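Local coordinates for protein TarM (Staphylococcus aureus subsp. aureus 21178, PDB 4X7R) that is a GT-B-fold glycosyltransferase family protein that binds uridine-5'-diphosphate, at residues 73-85 / 167-179. The protein carries 1 engineered substitution. Numbering follows the deposited sequence.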
ATOM      1  N   PHE A  73       5.578  16.253 -14.384  1.00 36.55           N
ATOM      2  CA  PHE A  73       5.798  17.689 -14.556  1.00 36.76           C
ATOM      3  C   PHE A  73       7.196  18.101 -14.116  1.00 39.69           C
ATOM      4  O   PHE A  73       7.741  19.054 -14.660  1.00 38.14           O
ATOM      5  CB  PHE A  73       4.726  18.500 -13.809  1.00 38.86           C
ATOM      6  CG  PHE A  73       3.334  18.292 -14.354  1.00 40.24           C
ATOM      7  CD1 PHE A  73       2.979  18.787 -15.606  1.00 43.26           C
ATOM      8  CD2 PHE A  73       2.392  17.571 -13.635  1.00 41.15           C
ATOM      9  CE1 PHE A  73       1.686  18.614 -16.100  1.00 43.84           C
ATOM     10  CE2 PHE A  73       1.106  17.382 -14.137  1.00 43.73           C
ATOM     11  CZ  PHE A  73       0.761  17.907 -15.364  1.00 42.01           C
ATOM     12  N   LYS A  74       7.779  17.376 -13.129  1.00 36.15           N
ATOM     13  CA  LYS A  74       9.134  17.630 -12.640  1.00 36.71           C
ATOM     14  C   LYS A  74      10.139  17.358 -13.765  1.00 42.45           C
ATOM     15  O   LYS A  74      11.052  18.148 -13.960  1.00 43.87           O
ATOM     16  CB  LYS A  74       9.425  16.752 -11.413  1.00 37.04           C
ATOM     17  CG  LYS A  74      10.802  16.935 -10.776  1.00 43.02           C
ATOM     18  CD  LYS A  74      10.837  16.128  -9.495  1.00 43.98           C
ATOM     19  CE  LYS A  74      12.164  16.190  -8.800  1.00 61.23           C
ATOM     20  NZ  LYS A  74      12.021  15.855  -7.361  1.00 74.78           N
ATOM     21  N   GLN A  75       9.947  16.248 -14.511  1.00 38.31           N
ATOM     22  CA  GLN A  75      10.786  15.838 -15.636  1.00 37.79           C
ATOM     23  C   GLN A  75      10.721  16.840 -16.768  1.00 42.50           C
ATOM     24  O   GLN A  75      11.763  17.164 -17.320  1.00 42.24           O
ATOM     25  CB  GLN A  75      10.425  14.438 -16.101  1.00 39.50           C
ATOM     26  CG  GLN A  75      11.034  13.332 -15.232  1.00 66.98           C
ATOM     27  CD  GLN A  75      10.361  11.966 -15.360  1.00 88.82           C
ATOM     28  OE1 GLN A  75       9.464  11.727 -16.190  1.00 85.60           O
ATOM     29  NE2 GLN A  75      10.776  11.039 -14.506  1.00 75.15           N
ATOM     30  N   ILE A  76       9.533  17.399 -17.073  1.00 41.66           N
ATOM     31  CA  ILE A  76       9.367  18.456 -18.094  1.00 42.88           C
ATOM     32  C   ILE A  76      10.146  19.698 -17.636  1.00 47.88           C
ATOM     33  O   ILE A  76      10.907  20.259 -18.405  1.00 48.04           O
ATOM     34  CB  ILE A  76       7.866  18.762 -18.376  1.00 44.93           C
ATOM     35  CG1 ILE A  76       7.185  17.556 -19.068  1.00 46.09           C
ATOM     36  CG2 ILE A  76       7.699  20.021 -19.235  1.00 43.86           C
ATOM     37  CD1 ILE A  76       5.658  17.466 -18.814  1.00 49.41           C
ATOM     38  N   SER A  77      10.011  20.062 -16.351  1.00 43.43           N
ATOM     39  CA  SER A  77      10.687  21.202 -15.734  1.00 41.82           C
ATOM     40  C   SER A  77      12.207  21.080 -15.783  1.00 42.35           C
ATOM     41  O   SER A  77      12.870  22.059 -16.090  1.00 43.57           O
ATOM     42  CB  SER A  77      10.219  21.364 -14.292  1.00 41.53           C
ATOM     43  OG  SER A  77      10.711  22.572 -13.740  1.00 35.39           O
ATOM     44  N   ASN A  78      12.754  19.900 -15.464  1.00 38.36           N
ATOM     45  CA  ASN A  78      14.196  19.593 -15.512  1.00 40.27           C
ATOM     46  C   ASN A  78      14.817  19.936 -16.872  1.00 48.40           C
ATOM     47  O   ASN A  78      15.932  20.435 -16.916  1.00 50.37           O
ATOM     48  CB  ASN A  78      14.444  18.102 -15.234  1.00 39.17           C
ATOM     49  CG  ASN A  78      14.186  17.665 -13.806  1.00 52.30           C
ATOM     50  OD1 ASN A  78      14.185  18.444 -12.872  1.00 44.14           O
ATOM     51  ND2 ASN A  78      14.022  16.386 -13.605  1.00 46.27           N
ATOM     52  N   ASN A  79      14.087  19.675 -17.973  1.00 46.40           N
ATOM     53  CA  ASN A  79      14.505  19.949 -19.353  1.00 47.95           C
ATOM     54  C   ASN A  79      14.554  21.414 -19.719  1.00 50.08           C
ATOM     55  O   ASN A  79      15.195  21.760 -20.715  1.00 52.13           O
ATOM     56  CB  ASN A  79      13.576  19.222 -20.330  1.00 50.67           C
ATOM     57  CG  ASN A  79      13.779  17.740 -20.359  1.00 72.09           C
ATOM     58  OD1 ASN A  79      14.892  17.243 -20.152  1.00 64.71           O
ATOM     59  ND2 ASN A  79      12.692  17.000 -20.605  1.00 65.05           N
ATOM     60  N   LYS A  80      13.875  22.279 -18.951  1.00 44.21           N
ATOM     61  CA  LYS A  80      13.818  23.730 -19.203  1.00 43.51           C
ATOM     62  C   LYS A  80      15.139  24.482 -18.926  1.00 46.80           C
ATOM     63  O   LYS A  80      15.414  25.502 -19.556  1.00 45.68           O
ATOM     64  CB  LYS A  80      12.628  24.338 -18.432  1.00 44.47           C
ATOM     65  CG  LYS A  80      12.477  25.863 -18.461  1.00 63.31           C
ATOM     66  CD  LYS A  80      11.602  26.368 -19.601  1.00 78.62           C
ATOM     67  CE  LYS A  80      11.092  27.772 -19.351  1.00 96.16           C
ATOM     68  NZ  LYS A  80      10.062  27.828 -18.265  1.00102.24           N
ATOM     69  N   HIS A  81      15.917  24.022 -17.949  1.00 43.54           N
ATOM     70  CA  HIS A  81      17.182  24.673 -17.607  1.00 42.82           C
ATOM     71  C   HIS A  81      18.355  23.729 -17.720  1.00 45.76           C
ATOM     72  O   HIS A  81      18.179  22.514 -17.696  1.00 44.13           O
ATOM     73  CB  HIS A  81      17.122  25.265 -16.196  1.00 42.34           C
ATOM     74  CG  HIS A  81      16.132  26.374 -16.074  1.00 44.80           C
ATOM     75  ND1 HIS A  81      16.475  27.707 -16.359  1.00 46.68           N
ATOM     76  CD2 HIS A  81      14.829  26.321 -15.714  1.00 44.02           C
ATOM     77  CE1 HIS A  81      15.368  28.400 -16.164  1.00 44.41           C
ATOM     78  NE2 HIS A  81      14.349  27.607 -15.788  1.00 43.65           N
ATOM     79  N   PHE A  82      19.554  24.306 -17.834  1.00 45.11           N
ATOM     80  CA  PHE A  82      20.815  23.582 -17.855  1.00 45.69           C
ATOM     81  C   PHE A  82      21.527  23.856 -16.516  1.00 51.24           C
ATOM     82  O   PHE A  82      22.046  22.946 -15.869  1.00 51.93           O
ATOM     83  CB  PHE A  82      21.686  24.081 -19.009  1.00 47.25           C
ATOM     84  CG  PHE A  82      23.075  23.509 -18.965  1.00 47.89           C
ATOM     85  CD1 PHE A  82      23.295  22.154 -19.205  1.00 48.00           C
ATOM     86  CD2 PHE A  82      24.164  24.319 -18.682  1.00 50.00           C
ATOM     87  CE1 PHE A  82      24.583  21.623 -19.180  1.00 49.66           C
ATOM     88  CE2 PHE A  82      25.460  23.795 -18.705  1.00 54.17           C
ATOM     89  CZ  PHE A  82      25.662  22.449 -18.944  1.00 50.50           C
ATOM     90  N   LYS A  83      21.536  25.111 -16.132  1.00 48.22           N
ATOM     91  CA  LYS A  83      22.146  25.616 -14.916  1.00 50.31           C
ATOM     92  C   LYS A  83      21.166  25.447 -13.722  1.00 53.50           C
ATOM     93  O   LYS A  83      19.961  25.570 -13.898  1.00 51.51           O
ATOM     94  CB  LYS A  83      22.512  27.103 -15.149  1.00 52.89           C
ATOM     95  CG  LYS A  83      23.070  27.892 -13.954  1.00 69.34           C
ATOM     96  CD  LYS A  83      23.091  29.422 -14.178  1.00 75.17           C
ATOM     97  CE  LYS A  83      21.746  30.128 -14.065  1.00 87.59           C
ATOM     98  NZ  LYS A  83      21.153  30.068 -12.692  1.00 97.51           N
ATOM     99  N   SER A  84      21.701  25.184 -12.518  1.00 51.73           N
ATOM    100  CA  SER A  84      20.944  25.109 -11.265  1.00 50.42           C
ATOM    101  C   SER A  84      20.454  26.498 -10.854  1.00 52.88           C
ATOM    102  O   SER A  84      21.064  27.515 -11.214  1.00 52.82           O
ATOM    103  CB  SER A  84      21.808  24.530 -10.157  1.00 55.54           C
ATOM    104  OG  SER A  84      21.842  23.127 -10.344  1.00 70.71           O
ATOM    105  N   ASN A  85      19.344  26.546 -10.103  1.00 48.36           N
ATOM    106  CA  ASN A  85      18.761  27.808  -9.648  1.00 47.61           C
ATOM    107  C   ASN A  85      19.592  28.408  -8.494  1.00 54.36           C
ATOM    108  O   ASN A  85      19.213  28.328  -7.324  1.00 53.38           O
ATOM    109  CB  ASN A  85      17.309  27.568  -9.243  1.00 44.37           C
ATOM    110  CG  ASN A  85      16.510  28.806  -8.965  1.00 48.36           C
ATOM    111  OD1 ASN A  85      16.922  29.938  -9.262  1.00 48.43           O
ATOM    112  ND2 ASN A  85      15.327  28.600  -8.421  1.00 41.91           N
ATOM    113  N   VAL A 167       4.923  24.911  -2.807  1.00 33.86           N
ATOM    114  CA  VAL A 167       5.664  25.062  -4.062  1.00 33.69           C
ATOM    115  C   VAL A 167       6.590  23.834  -4.171  1.00 35.27           C
ATOM    116  O   VAL A 167       7.277  23.503  -3.203  1.00 34.09           O
ATOM    117  CB  VAL A 167       6.443  26.403  -4.129  1.00 36.60           C
ATOM    118  CG1 VAL A 167       7.159  26.554  -5.459  1.00 36.26           C
ATOM    119  CG2 VAL A 167       5.517  27.601  -3.863  1.00 36.13           C
ATOM    120  N   PHE A 168       6.594  23.172  -5.334  1.00 32.71           N
ATOM    121  CA  PHE A 168       7.479  22.048  -5.604  1.00 33.74           C
ATOM    122  C   PHE A 168       8.580  22.504  -6.545  1.00 38.32           C
ATOM    123  O   PHE A 168       8.291  23.208  -7.516  1.00 37.19           O
ATOM    124  CB  PHE A 168       6.697  20.859  -6.196  1.00 35.85           C
ATOM    125  CG  PHE A 168       5.642  20.315  -5.270  1.00 38.89           C
ATOM    126  CD1 PHE A 168       5.934  20.038  -3.938  1.00 43.25           C
ATOM    127  CD2 PHE A 168       4.383  19.990  -5.746  1.00 43.47           C
ATOM    128  CE1 PHE A 168       4.960  19.509  -3.081  1.00 43.77           C
ATOM    129  CE2 PHE A 168       3.419  19.428  -4.894  1.00 46.24           C
ATOM    130  CZ  PHE A 168       3.708  19.214  -3.563  1.00 43.03           C
ATOM    131  N   TYR A 169       9.833  22.056  -6.291  1.00 34.71           N
ATOM    132  CA  TYR A 169      11.017  22.450  -7.050  1.00 34.20           C
ATOM    133  C   TYR A 169      11.644  21.255  -7.714  1.00 39.85           C
ATOM    134  O   TYR A 169      11.734  20.176  -7.100  1.00 38.55           O
ATOM    135  CB  TYR A 169      12.051  23.137  -6.144  1.00 34.81           C
ATOM    136  CG  TYR A 169      11.542  24.388  -5.478  1.00 35.59           C
ATOM    137  CD1 TYR A 169      10.826  24.323  -4.290  1.00 36.17           C
ATOM    138  CD2 TYR A 169      11.802  25.647  -6.020  1.00 37.33           C
ATOM    139  CE1 TYR A 169      10.344  25.473  -3.676  1.00 37.12           C
ATOM    140  CE2 TYR A 169      11.344  26.810  -5.402  1.00 37.53           C
ATOM    141  CZ  TYR A 169      10.608  26.715  -4.231  1.00 43.60           C
ATOM    142  OH  TYR A 169      10.118  27.847  -3.625  1.00 42.33           O
ATOM    143  N   ASP A 170      12.062  21.436  -8.984  1.00 35.87           N
ATOM    144  CA  ASP A 170      12.655  20.368  -9.796  1.00 35.03           C
ATOM    145  C   ASP A 170      14.096  19.995  -9.342  1.00 39.42           C
ATOM    146  O   ASP A 170      14.592  20.524  -8.331  1.00 37.24           O
ATOM    147  CB  ASP A 170      12.537  20.694 -11.294  1.00 36.15           C
ATOM    148  CG  ASP A 170      13.376  21.873 -11.778  1.00 43.56           C
ATOM    149  OD1 ASP A 170      14.409  22.172 -11.142  1.00 41.98           O
ATOM    150  OD2 ASP A 170      13.081  22.400 -12.865  1.00 43.57           O
ATOM    151  N   GLU A 171      14.764  19.106 -10.099  1.00 38.00           N
ATOM    152  CA  GLU A 171      16.133  18.646  -9.806  1.00 41.13           C
ATOM    153  C   GLU A 171      17.191  19.746  -9.841  1.00 45.77           C
ATOM    154  O   GLU A 171      18.235  19.596  -9.191  1.00 45.91           O
ATOM    155  CB  GLU A 171      16.556  17.468 -10.709  1.00 43.60           C
ATOM    156  CG  GLU A 171      15.742  16.201 -10.476  1.00 63.95           C
ATOM    157  CD  GLU A 171      15.976  15.400  -9.201  1.00 99.22           C
ATOM    158  OE1 GLU A 171      17.000  15.617  -8.510  1.00 98.46           O
ATOM    159  OE2 GLU A 171      15.131  14.522  -8.913  1.00 99.49           O
ATOM    160  N   LYS A 172      16.889  20.880 -10.522  1.00 41.58           N
ATOM    161  CA  LYS A 172      17.791  22.030 -10.604  1.00 41.62           C
ATOM    162  C   LYS A 172      17.406  23.178  -9.647  1.00 45.37           C
ATOM    163  O   LYS A 172      18.085  24.202  -9.610  1.00 44.81           O
ATOM    164  CB  LYS A 172      17.969  22.495 -12.059  1.00 43.76           C
ATOM    165  CG  LYS A 172      18.550  21.400 -12.950  1.00 49.75           C
ATOM    166  CD  LYS A 172      18.987  21.879 -14.325  1.00 54.54           C
ATOM    167  CE  LYS A 172      19.456  20.707 -15.171  1.00 65.12           C
ATOM    168  NZ  LYS A 172      18.333  19.919 -15.717  1.00 60.90           N
ATOM    169  N   GLY A 173      16.334  22.988  -8.866  1.00 40.92           N
ATOM    170  CA  GLY A 173      15.897  23.979  -7.890  1.00 38.66           C
ATOM    171  C   GLY A 173      14.921  25.010  -8.414  1.00 41.71           C
ATOM    172  O   GLY A 173      14.753  26.063  -7.790  1.00 40.17           O
ATOM    173  N   TYR A 174      14.254  24.721  -9.543  1.00 37.90           N
ATOM    174  CA  TYR A 174      13.262  25.639 -10.116  1.00 37.28           C
ATOM    175  C   TYR A 174      11.830  25.218  -9.740  1.00 37.58           C
ATOM    176  O   TYR A 174      11.513  24.030  -9.813  1.00 37.02           O
ATOM    177  CB  TYR A 174      13.401  25.707 -11.651  1.00 39.45           C
ATOM    178  CG  TYR A 174      14.721  26.285 -12.114  1.00 42.90           C
ATOM    179  CD1 TYR A 174      14.892  27.661 -12.260  1.00 44.81           C
ATOM    180  CD2 TYR A 174      15.804  25.462 -12.382  1.00 44.35           C
ATOM    181  CE1 TYR A 174      16.109  28.196 -12.687  1.00 46.76           C
ATOM    182  CE2 TYR A 174      17.030  25.987 -12.765  1.00 46.64           C
ATOM    183  CZ  TYR A 174      17.174  27.349 -12.948  1.00 54.73           C
ATOM    184  OH  TYR A 174      18.391  27.822 -13.375  1.00 61.26           O
ATOM    185  N   PRO A 175      10.928  26.161  -9.427  1.00 32.74           N
ATOM    186  CA  PRO A 175       9.527  25.765  -9.122  1.00 31.55           C
ATOM    187  C   PRO A 175       8.787  25.312 -10.367  1.00 36.93           C
ATOM    188  O   PRO A 175       8.958  25.931 -11.418  1.00 36.78           O
ATOM    189  CB  PRO A 175       8.890  27.043  -8.561  1.00 32.89           C
ATOM    190  CG  PRO A 175       9.767  28.163  -9.081  1.00 39.14           C
ATOM    191  CD  PRO A 175      11.135  27.624  -9.308  1.00 34.86           C
ATOM    192  N   TYR A 176       7.968  24.228 -10.255  1.00 33.54           N
ATOM    193  CA  TYR A 176       7.236  23.678 -11.400  1.00 32.60           C
ATOM    194  C   TYR A 176       5.741  23.561 -11.167  1.00 34.02           C
ATOM    195  O   TYR A 176       4.971  23.509 -12.129  1.00 33.12           O
ATOM    196  CB  TYR A 176       7.877  22.356 -11.938  1.00 32.86           C
ATOM    197  CG  TYR A 176       7.864  21.195 -10.961  1.00 33.94           C
ATOM    198  CD1 TYR A 176       8.846  21.071  -9.981  1.00 35.72           C
ATOM    199  CD2 TYR A 176       6.838  20.252 -10.977  1.00 33.35           C
ATOM    200  CE1 TYR A 176       8.841  20.009  -9.081  1.00 34.12           C
ATOM    201  CE2 TYR A 176       6.813  19.192 -10.067  1.00 33.80           C
ATOM    202  CZ  TYR A 176       7.807  19.090  -9.106  1.00 39.89           C
ATOM    203  OH  TYR A 176       7.824  18.049  -8.212  1.00 40.00           O
ATOM    204  N   ILE A 177       5.337  23.530  -9.882  1.00 31.77           N
ATOM    205  CA  ILE A 177       3.957  23.466  -9.399  1.00 31.73           C
ATOM    206  C   ILE A 177       3.879  24.311  -8.120  1.00 35.70           C
ATOM    207  O   ILE A 177       4.767  24.205  -7.267  1.00 36.19           O
ATOM    208  CB  ILE A 177       3.460  21.994  -9.122  1.00 34.79           C
ATOM    209  CG1 ILE A 177       3.260  21.209 -10.411  1.00 36.20           C
ATOM    210  CG2 ILE A 177       2.145  21.981  -8.302  1.00 33.97           C
ATOM    211  CD1 ILE A 177       2.886  19.775 -10.217  1.00 39.35           C
ATOM    212  N   SER A 178       2.807  25.134  -7.991  1.00 30.76           N
ATOM    213  CA  SER A 178       2.471  25.933  -6.809  1.00 31.01           C
ATOM    214  C   SER A 178       0.993  25.658  -6.564  1.00 33.76           C
ATOM    215  O   SER A 178       0.253  25.467  -7.528  1.00 32.74           O
ATOM    216  CB  SER A 178       2.704  27.429  -7.029  1.00 33.81           C
ATOM    217  OG  SER A 178       1.857  27.922  -8.048  1.00 42.91           O
ATOM    218  N   ARG A 179       0.580  25.544  -5.306  1.00 31.99           N
ATOM    219  CA  ARG A 179      -0.817  25.203  -5.017  1.00 32.99           C
ATOM    220  C   ARG A 179      -1.282  25.667  -3.665  1.00 38.22           C
ATOM    221  O   ARG A 179      -0.491  25.704  -2.703  1.00 37.73           O
ATOM    222  CB  ARG A 179      -1.069  23.686  -5.163  1.00 30.99           C
ATOM    223  CG  ARG A 179      -0.428  22.834  -4.079  1.00 34.92           C
ATOM    224  CD  ARG A 179      -0.256  21.416  -4.572  1.00 39.80           C
ATOM    225  NE  ARG A 179       0.087  20.532  -3.462  1.00 40.79           N
ATOM    226  CZ  ARG A 179      -0.125  19.229  -3.464  1.00 41.54           C
ATOM    227  NH1 ARG A 179      -0.666  18.643  -4.519  1.00 38.57           N
ATOM    228  NH2 ARG A 179       0.209  18.498  -2.413  1.00 31.10           N
TER
HETATM  229  O   HOH W   1      13.574  18.056  -6.433  1.00 36.66           O
HETATM  230  O   HOH W   2       9.765  25.209 -14.080  1.00 61.66           O
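The phenol ring of Tyr174 lies sandwiched between His81 and Asn85, a compact example of how a hairpin tip is gripped by the chain wrapping round it. On one side the His81 and Tyr174 rings stack face to face, centroids 3.6 Å apart and planes at 4°. Over the opposite face sits Asn85 CB; with CG anti to the backbone N (chi1 -171°) and little twist at chi2, the amide lies 8° from the ring plane. That pose also sends Asn85 ND2 2.7 Å to Gly173 O, a nearly straight bond lying in the amide plane, while Asn85 N donates to Lys172 O. At the rim of the ring, Tyr174 OH reaches Lys83 O at 2.8 Å, from above the carbonyl plane. The clasped element is the beta hairpin of strands 163-169 and 175-182 in the long antiparallel sheet, its type I turn running from Asp170 to Gly173. Asp170 OD1 accepts from the backbone N-H of Lys172, an Asx turn, and from that of Tyr174, on opposite faces of the carboxylate; Asp170 OD2 accepts from Ser77 OG at 2.5 Å. About one turn earlier on helix 69-78, Lys74 CA makes a CH-pi contact over the face of the Tyr176 ring. The looser flank lies at Glu171, which is exposed: its OE2 forms just a long salt bridge, 3.7 Å, with Lys74 NZ, while OE1 pairs with Lys150.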